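Local coordinates for protein putative pectin lyase (Geobacillus virus E2, PDB 7CHU) that forms the trimeric tailspike of a thermophilic deep-sea phage and probably recognises, and may cleave, polysaccharide on the surface of its host, at residues A[88-93]-A[120-125]. Residues are numbered along the deposited sequence; the frame is centred on the assembly and turned at random.
Sequences TDDTVA and GTYKVT
D89 OD2 accepts the hydroxyl of T125, with OG1 to OD2 2.6 Å; the other carboxylate oxygen, D89 OD1, accepts from the backbone N of T91 at 2.9 Å. That second bond closes an Asx turn just where the chain enters helix 91-99, which covers the N-terminal end of the pectate-lyase-like parallel beta-helix; strand 120-124 lies in the first turns of that coil. With CG anti to its own backbone N (chi1 -168°), the D89 side chain swings round to meet T125, whose hydroxyl comes in on the syn side of OD2, 20° out of the carboxylate plane. T91 OG1 accepts from the backbone: T125 N reaches it at 2.8 Å and nearly straight (166°). Since T91 N closes the turn onto D89 OD1, this bond to the T91 hydroxyl ties the Asx turn to the end of the strand. Beside it, CG2 of T91 lies against CG1 of V124, the two side chains crossing at about a right angle. Further back along the strand, D90 N donates to K123 O at 2.9 Å, and the CB of K123 lies 3.6 Å from the carbonyl O of T88. D90 occupies the N-cap position, but its carboxylate serves the preceding loop instead, OD1 taking K83 N and OD2 taking G84 N. OD2 sits obliquely by the Y122 ring, 3.5 Å from CD2, the carboxylate and ring planes 53° apart; the ring itself extends to I94 of the helix, and its OH bonds P118 O. A water joins the two chain segments here, accepting from K123 N at 2.9 Å and lying within bonding distance of both D90 OD2 and T88 O.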
# COMPACT_ATOMS: atom_id res chain seq x y z
N THR A 88 15.98 5.85 -38.00
CA THR A 88 16.05 4.52 -38.58
C THR A 88 14.95 3.64 -38.00
O THR A 88 14.72 3.65 -36.79
CB THR A 88 17.42 3.90 -38.28
OG1 THR A 88 18.44 4.73 -38.83
CG2 THR A 88 17.54 2.48 -38.83
N ASP A 89 14.28 2.90 -38.88
CA ASP A 89 13.32 1.88 -38.45
C ASP A 89 14.06 0.79 -37.67
O ASP A 89 14.87 0.06 -38.24
CB ASP A 89 12.61 1.31 -39.68
CG ASP A 89 11.39 0.47 -39.33
OD1 ASP A 89 11.31 -0.04 -38.18
OD2 ASP A 89 10.50 0.34 -40.20
N ASP A 90 13.77 0.68 -36.36
CA ASP A 90 14.41 -0.33 -35.52
C ASP A 90 13.55 -1.57 -35.32
O ASP A 90 13.92 -2.44 -34.52
CB ASP A 90 14.79 0.27 -34.15
CG ASP A 90 16.08 1.11 -34.21
OD1 ASP A 90 16.96 0.83 -35.06
OD2 ASP A 90 16.19 2.05 -33.41
N THR A 91 12.44 -1.70 -36.04
CA THR A 91 11.48 -2.78 -35.76
C THR A 91 12.12 -4.16 -35.93
O THR A 91 11.96 -5.04 -35.07
CB THR A 91 10.25 -2.65 -36.66
OG1 THR A 91 9.77 -1.29 -36.69
CG2 THR A 91 9.15 -3.57 -36.18
N VAL A 92 12.82 -4.38 -37.04
CA VAL A 92 13.33 -5.72 -37.32
C VAL A 92 14.44 -6.09 -36.35
O VAL A 92 14.53 -7.23 -35.88
CB VAL A 92 13.80 -5.82 -38.79
CG1 VAL A 92 14.51 -7.16 -39.05
CG2 VAL A 92 12.61 -5.65 -39.74
N ALA A 93 15.29 -5.12 -35.99
CA ALA A 93 16.38 -5.42 -35.07
C ALA A 93 15.84 -5.80 -33.70
O ALA A 93 16.33 -6.76 -33.08
CB ALA A 93 17.34 -4.23 -34.99
N GLY A 120 17.68 5.72 -25.65
CA GLY A 120 17.47 6.02 -27.05
C GLY A 120 16.00 6.12 -27.41
O GLY A 120 15.11 5.83 -26.61
N THR A 121 15.77 6.52 -28.66
CA THR A 121 14.46 6.64 -29.26
C THR A 121 14.38 5.59 -30.36
O THR A 121 15.18 5.64 -31.30
CB THR A 121 14.29 8.05 -29.84
OG1 THR A 121 14.38 9.01 -28.78
CG2 THR A 121 12.97 8.21 -30.55
N TYR A 122 13.45 4.65 -30.24
CA TYR A 122 13.36 3.50 -31.14
C TYR A 122 12.11 3.63 -32.01
O TYR A 122 10.99 3.42 -31.54
CB TYR A 122 13.35 2.20 -30.34
CG TYR A 122 14.63 1.96 -29.57
CD1 TYR A 122 14.84 2.57 -28.34
CD2 TYR A 122 15.63 1.15 -30.09
CE1 TYR A 122 16.00 2.37 -27.64
CE2 TYR A 122 16.83 0.93 -29.39
CZ TYR A 122 16.99 1.55 -28.15
OH TYR A 122 18.13 1.37 -27.43
N LYS A 123 12.30 4.00 -33.28
CA LYS A 123 11.18 4.06 -34.20
C LYS A 123 10.70 2.65 -34.52
O LYS A 123 11.48 1.82 -34.97
CB LYS A 123 11.57 4.79 -35.48
CG LYS A 123 10.40 4.91 -36.44
CD LYS A 123 10.64 6.00 -37.46
CE LYS A 123 11.20 5.43 -38.73
NZ LYS A 123 11.19 6.43 -39.84
N VAL A 124 9.42 2.38 -34.28
CA VAL A 124 8.83 1.07 -34.52
C VAL A 124 7.63 1.25 -35.44
O VAL A 124 6.75 2.07 -35.16
CB VAL A 124 8.40 0.38 -33.20
CG1 VAL A 124 7.50 -0.82 -33.50
CG2 VAL A 124 9.63 -0.07 -32.42
N THR A 125 7.61 0.49 -36.54
CA THR A 125 6.64 0.70 -37.62
C THR A 125 5.65 -0.44 -37.79
O THR A 125 4.73 -0.32 -38.59
CB THR A 125 7.36 0.93 -38.96
OG1 THR A 125 8.12 -0.24 -39.30
CG2 THR A 125 8.30 2.13 -38.87
O HOH W 1 15.02 4.36 -34.14